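Local coordinates for protein leucyl-trna synthetase (Plasmodium falciparum, PDB 5FOC) that forms the editing domain of cytosolic leucyl-tRNA synthetase and probably hydrolyses wrongly charged tRNA, within an enzyme that links leucine to its tRNA at the expense of ATP, at residues S23-S28 against K108-D113; V121-S126 against E221-L226. The protein carries 2 engineered substitutions. All coordinates share one frame; numbering follows the deposited sequence.

Interaction 1. Residues S23-S28 against K108-D113; sequences SIFMNS and KIWNED
Just past W110, the residue that meets F25 and M26 of the first helix, N111 caps the next helix: its OD1 accepts the backbone N-H of D113, with N to OD1 at 3.0 Å and 156° at the hydrogen. The same amide reaches back through ND2 to the carbonyl of N107, so N111 joins the end of one helix to the start of the next. W110 itself has left helical geometry and sits at the centre of an inverse gamma turn, its backbone closed by a weak bond from N111 N to I109 O, 2.9 Å.

No hydrogen bond crosses between 23-28 and 108-113; the contact is aromatic and apolar. F25 swings its ring out with CG anti to the backbone N (chi1 179°) and directs its rim at the indole. Its CE1 lies 3.7 Å from CD1 of W110, which stands near the plane of the F25 ring. The two rings are turned 67° against each other, an oblique pair. CZ of F25 also approaches CG2 of I109, more loosely at 4.4 Å.

M26 comes in beside it. Its chain, bent at the second and third torsions, brings SD to 4.0 Å from CB of W110 and leaves the sulfur oblique to the five-membered ring, 4.8 Å from its centroid. Farther along the same helix, I29 and Q33 also touch the W110 side chain, and F95 meets the indole edge-to-face, while F115 packs its ring against F25.

What results is a Met-aromatic contact paired with an oblique Phe-Trp contact, by which helix 18-35 packs on the capped corner between helices 103-109 and 112-118.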
loop_
_atom_site.group_PDB
_atom_site.type_symbol
_atom_site.label_atom_id
_atom_site.label_comp_id
_atom_site.label_asym_id
_atom_site.label_seq_id
_atom_site.Cartn_x
_atom_site.Cartn_y
_atom_site.Cartn_z
ATOM N N SER A 23 3.120 15.858 -10.320
ATOM C CA SER A 23 2.405 16.035 -11.605
ATOM C C SER A 23 1.000 15.399 -11.547
ATOM O O SER A 23 0.014 16.011 -11.965
ATOM C CB SER A 23 3.154 15.400 -12.759
ATOM O OG SER A 23 4.400 16.007 -12.849
ATOM N N ILE A 24 0.959 14.165 -11.038
ATOM C CA ILE A 24 -0.315 13.460 -10.862
ATOM C C ILE A 24 -1.266 14.273 -9.963
ATOM O O ILE A 24 -2.418 14.504 -10.341
ATOM C CB ILE A 24 -0.110 12.015 -10.327
ATOM C CG1 ILE A 24 0.627 11.123 -11.336
ATOM C CG2 ILE A 24 -1.464 11.379 -9.937
ATOM C CD1 ILE A 24 1.195 9.840 -10.738
ATOM N N PHE A 25 -0.733 14.788 -8.866
ATOM C CA PHE A 25 -1.474 15.599 -7.899
ATOM C C PHE A 25 -2.075 16.827 -8.569
ATOM O O PHE A 25 -3.274 17.115 -8.476
ATOM C CB PHE A 25 -0.584 15.903 -6.688
ATOM C CG PHE A 25 -1.211 16.755 -5.614
ATOM C CD1 PHE A 25 -1.393 18.115 -5.740
ATOM C CD2 PHE A 25 -1.715 16.131 -4.454
ATOM C CE1 PHE A 25 -1.975 18.897 -4.748
ATOM C CE2 PHE A 25 -2.283 16.913 -3.474
ATOM C CZ PHE A 25 -2.473 18.246 -3.609
ATOM N N MET A 26 -1.242 17.620 -9.273
ATOM C CA MET A 26 -1.739 18.835 -9.877
ATOM C C MET A 26 -2.662 18.563 -11.061
ATOM O O MET A 26 -3.575 19.341 -11.315
ATOM C CB MET A 26 -0.543 19.759 -10.306
ATOM C CG MET A 26 0.230 20.275 -9.104
ATOM S SD MET A 26 -0.774 21.104 -7.834
ATOM C CE MET A 26 -1.743 22.270 -8.783
ATOM N N ASN A 27 -2.435 17.462 -11.779
ATOM C CA ASN A 27 -3.367 17.059 -12.836
ATOM C C ASN A 27 -4.783 16.837 -12.254
ATOM O O ASN A 27 -5.778 17.291 -12.829
ATOM C CB ASN A 27 -2.903 15.774 -13.562
ATOM C CG ASN A 27 -1.743 16.023 -14.513
ATOM O OD1 ASN A 27 -1.503 17.152 -14.915
ATOM N ND2 ASN A 27 -1.012 14.961 -14.868
ATOM N N SER A 28 -4.819 16.210 -11.078
ATOM C CA SER A 28 -6.097 15.948 -10.352
ATOM C C SER A 28 -6.756 17.211 -9.841
ATOM O O SER A 28 -7.991 17.368 -9.970
ATOM C CB SER A 28 -5.861 14.943 -9.233
ATOM O OG SER A 28 -5.490 13.719 -9.832
ATOM N N LYS A 108 1.508 26.908 -0.497
ATOM C CA LYS A 108 2.497 26.031 0.113
ATOM C C LYS A 108 2.273 24.564 -0.284
ATOM O O LYS A 108 3.230 23.827 -0.525
ATOM C CB LYS A 108 2.462 26.181 1.643
ATOM C CG LYS A 108 3.544 25.434 2.418
ATOM C CD LYS A 108 3.369 25.618 3.930
ATOM C CE LYS A 108 4.616 25.308 4.769
ATOM N NZ LYS A 108 5.294 24.026 4.431
ATOM N N ILE A 109 1.006 24.152 -0.354
ATOM C CA ILE A 109 0.649 22.740 -0.627
ATOM C C ILE A 109 0.771 22.488 -2.128
ATOM O O ILE A 109 1.372 21.483 -2.520
ATOM C CB ILE A 109 -0.778 22.340 -0.084
ATOM C CG1 ILE A 109 -0.790 22.509 1.416
ATOM C CG2 ILE A 109 -1.067 20.896 -0.428
ATOM C CD1 ILE A 109 -2.182 22.611 1.957
ATOM N N TRP A 110 0.216 23.390 -2.951
ATOM C CA TRP A 110 0.211 23.224 -4.422
ATOM C C TRP A 110 1.528 23.723 -4.992
ATOM O O TRP A 110 1.590 24.764 -5.621
ATOM C CB TRP A 110 -0.982 23.923 -5.058
ATOM C CG TRP A 110 -2.343 23.358 -4.575
ATOM C CD1 TRP A 110 -2.573 22.368 -3.643
ATOM C CD2 TRP A 110 -3.625 23.767 -5.035
ATOM N NE1 TRP A 110 -3.939 22.159 -3.476
ATOM C CE2 TRP A 110 -4.606 23.011 -4.307
ATOM C CE3 TRP A 110 -4.062 24.724 -5.956
ATOM C CZ2 TRP A 110 -5.960 23.150 -4.544
ATOM C CZ3 TRP A 110 -5.412 24.888 -6.146
ATOM C CH2 TRP A 110 -6.348 24.090 -5.446
ATOM N N ASN A 111 2.579 23.017 -4.663
ATOM C CA ASN A 111 3.960 23.522 -4.831
ATOM C C ASN A 111 4.842 22.331 -4.897
ATOM O O ASN A 111 4.770 21.444 -4.080
ATOM C CB ASN A 111 4.303 24.405 -3.611
ATOM C CG ASN A 111 5.542 25.238 -3.791
ATOM O OD1 ASN A 111 6.597 24.740 -4.144
ATOM N ND2 ASN A 111 5.434 26.493 -3.448
ATOM N N GLU A 112 5.783 22.286 -5.836
ATOM C CA GLU A 112 6.687 21.147 -5.890
ATOM C C GLU A 112 7.426 20.892 -4.572
ATOM O O GLU A 112 7.677 19.727 -4.220
ATOM C CB GLU A 112 7.772 21.403 -6.984
ATOM C CG GLU A 112 8.545 20.155 -7.355
ATOM C CD GLU A 112 9.864 20.500 -8.058
ATOM O OE1 GLU A 112 10.709 21.137 -7.393
ATOM O OE2 GLU A 112 10.031 20.159 -9.246
ATOM N N ASP A 113 7.796 21.967 -3.860
ATOM C CA ASP A 113 8.560 21.885 -2.594
ATOM C C ASP A 113 7.780 21.043 -1.559
ATOM O O ASP A 113 8.372 20.350 -0.759
ATOM C CB ASP A 113 8.800 23.261 -1.970
ATOM C CG ASP A 113 9.926 24.069 -2.625
ATOM O OD1 ASP A 113 10.747 23.502 -3.370
ATOM O OD2 ASP A 113 9.968 25.278 -2.329
#

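Interaction 2. Residues V121-S126 against E221-L226; sequences VIFLGS and EHFVGL
F123 drives the edge of its ring into the face of F223, and this pair is the tight heart of the contact. CZ of F123 stands 3.8 Å from CG of F223, above the ring and offset toward its rim, and CE2 of F123 comes to 4.0 Å from CD2 of F223. The planes are at 89° with centroids 5.2 Å apart, a T-shaped stack. In F223, chi1 of -60° sends the ring toward the strand, and chi2 of -57° turns its face to F123. A lighter touch lies alongside: CD1 of L226 reaches CE1 of F123 at 4.3 Å. I240 of strand 238-242 packs against all three side chains.

The solvent side of the loop is at its start, where H222 is exposed and E221 partly so; CG of E221 lies over one face of the H222 imidazole, and E221 pairs with K219 through OE2. F223 and L226 are the two ends of a type II turn, closed by L226 N to F223 O at 3.1 Å, with G225 at its third position, where phi is positive and a side chain would press on the preceding carbonyl O. The motif is an edge-to-face phenylalanine pair in the hydrophobic core, where a beta turn packs on a sheet strand.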
loop_
_atom_site.group_PDB
_atom_site.type_symbol
_atom_site.label_atom_id
_atom_site.label_comp_id
_atom_site.label_asym_id
_atom_site.label_seq_id
_atom_site.Cartn_x
_atom_site.Cartn_y
_atom_site.Cartn_z
ATOM N N VAL A 121 5.968 11.268 0.904
ATOM C CA VAL A 121 4.734 10.763 0.288
ATOM C C VAL A 121 4.686 9.269 0.498
ATOM O O VAL A 121 5.546 8.543 0.047
ATOM C CB VAL A 121 4.604 11.078 -1.206
ATOM C CG1 VAL A 121 3.298 10.506 -1.752
ATOM C CG2 VAL A 121 4.761 12.583 -1.500
ATOM N N ILE A 122 3.642 8.788 1.231
ATOM C CA ILE A 122 3.657 7.435 1.694
ATOM C C ILE A 122 2.284 6.784 1.436
ATOM O O ILE A 122 1.260 7.332 1.938
ATOM C CB ILE A 122 3.982 7.345 3.210
ATOM C CG1 ILE A 122 5.389 7.856 3.523
ATOM C CG2 ILE A 122 3.763 5.921 3.752
ATOM C CD1 ILE A 122 5.653 8.122 4.971
ATOM N N PHE A 123 2.264 5.693 0.678
ATOM C CA PHE A 123 1.092 4.792 0.579
ATOM C C PHE A 123 1.112 3.934 1.834
ATOM O O PHE A 123 2.077 3.402 2.256
ATOM C CB PHE A 123 1.148 3.924 -0.695
ATOM C CG PHE A 123 0.851 4.661 -1.968
ATOM C CD1 PHE A 123 1.832 5.464 -2.571
ATOM C CD2 PHE A 123 -0.371 4.575 -2.583
ATOM C CE1 PHE A 123 1.536 6.119 -3.772
ATOM C CE2 PHE A 123 -0.669 5.242 -3.742
ATOM C CZ PHE A 123 0.300 6.007 -4.363
ATOM N N LEU A 124 -0.105 3.782 2.450
ATOM C CA LEU A 124 -0.164 2.944 3.648
ATOM C C LEU A 124 -0.637 1.547 3.238
ATOM O O LEU A 124 -1.834 1.368 2.948
ATOM C CB LEU A 124 -1.102 3.574 4.669
ATOM C CG LEU A 124 -0.624 4.809 5.409
ATOM C CD1 LEU A 124 -1.735 5.448 6.247
ATOM C CD2 LEU A 124 0.558 4.463 6.285
ATOM N N GLY A 125 0.320 0.605 3.138
ATOM C CA GLY A 125 0.102 -0.738 2.658
ATOM C C GLY A 125 -0.403 -1.532 3.855
ATOM O O GLY A 125 0.133 -1.360 4.908
ATOM N N SER A 126 -1.323 -2.437 3.611
ATOM C CA SER A 126 -1.911 -3.232 4.729
ATOM C C SER A 126 -1.587 -4.713 4.515
ATOM O O SER A 126 -1.778 -5.224 3.399
ATOM C CB SER A 126 -3.390 -2.979 4.663
ATOM O OG SER A 126 -3.938 -3.732 5.749
ATOM N N GLU A 221 -6.110 4.148 -10.679
ATOM C CA GLU A 221 -5.534 3.949 -12.010
ATOM C C GLU A 221 -4.401 4.951 -12.282
ATOM O O GLU A 221 -3.417 4.648 -12.969
ATOM C CB GLU A 221 -6.597 4.030 -13.103
ATOM C CG GLU A 221 -7.358 5.325 -13.231
ATOM C CD GLU A 221 -8.265 5.364 -14.464
ATOM O OE1 GLU A 221 -7.998 4.711 -15.485
ATOM O OE2 GLU A 221 -9.248 6.093 -14.435
ATOM N N HIS A 222 -4.538 6.137 -11.720
ATOM C CA HIS A 222 -3.561 7.192 -11.966
ATOM C C HIS A 222 -2.229 6.982 -11.302
ATOM O O HIS A 222 -1.193 7.583 -11.713
ATOM C CB HIS A 222 -4.116 8.534 -11.596
ATOM C CG HIS A 222 -5.298 8.903 -12.405
ATOM N ND1 HIS A 222 -5.261 8.975 -13.776
ATOM C CD2 HIS A 222 -6.582 9.156 -12.050
ATOM C CE1 HIS A 222 -6.445 9.320 -14.232
ATOM N NE2 HIS A 222 -7.273 9.398 -13.204
ATOM N N PHE A 223 -2.184 6.107 -10.323
ATOM C CA PHE A 223 -0.952 5.752 -9.632
ATOM C C PHE A 223 -0.249 4.519 -10.173
ATOM O O PHE A 223 0.888 4.226 -9.754
ATOM C CB PHE A 223 -1.210 5.540 -8.161
ATOM C CG PHE A 223 -1.772 6.734 -7.438
ATOM C CD1 PHE A 223 -1.112 7.964 -7.419
ATOM C CD2 PHE A 223 -2.942 6.619 -6.691
ATOM C CE1 PHE A 223 -1.630 9.029 -6.694
ATOM C CE2 PHE A 223 -3.460 7.687 -5.988
ATOM C CZ PHE A 223 -2.813 8.879 -5.967
ATOM N N VAL A 224 -0.933 3.790 -11.064
ATOM C CA VAL A 224 -0.383 2.567 -11.619
ATOM C C VAL A 224 0.889 2.908 -12.382
ATOM O O VAL A 224 0.922 3.817 -13.190
ATOM C CB VAL A 224 -1.410 1.789 -12.467
ATOM C CG1 VAL A 224 -0.791 0.605 -13.183
ATOM C CG2 VAL A 224 -2.499 1.265 -11.515
ATOM N N GLY A 225 1.947 2.192 -12.039
ATOM C CA GLY A 225 3.289 2.400 -12.673
ATOM C C GLY A 225 4.263 3.237 -11.844
ATOM O O GLY A 225 5.475 3.227 -12.090
ATOM N N LEU A 226 3.771 4.010 -10.864
ATOM C CA LEU A 226 4.638 4.696 -9.935
ATOM C C LEU A 226 5.558 3.722 -9.239
ATOM O O LEU A 226 5.162 2.606 -8.861
ATOM C CB LEU A 226 3.887 5.444 -8.839
ATOM C CG LEU A 226 3.270 6.798 -9.065
ATOM C CD1 LEU A 226 2.678 7.321 -7.756
ATOM C CD2 LEU A 226 4.340 7.762 -9.517
#

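Overall arrangement
From the N terminus, strand 7-15 leads into helix 18-35, which carries the first half of interaction 1. The chain then runs through a partly unmodelled region before helices 103-109 and 112-118 return to that helix, closing the first loop. Strand 120-127 follows directly, beside strand 7-15 in the mixed sheet, and opens interaction 2; the loop before strand 227-229 closes it. The contacts thus come in series, neither nested nor crossed. They meet in space at I24, whose CD1 lies 3.4 Å from O of H222. Helix 18-35 is therefore bound to the helical corner by one side and to the loop before strand 227-229 through I24.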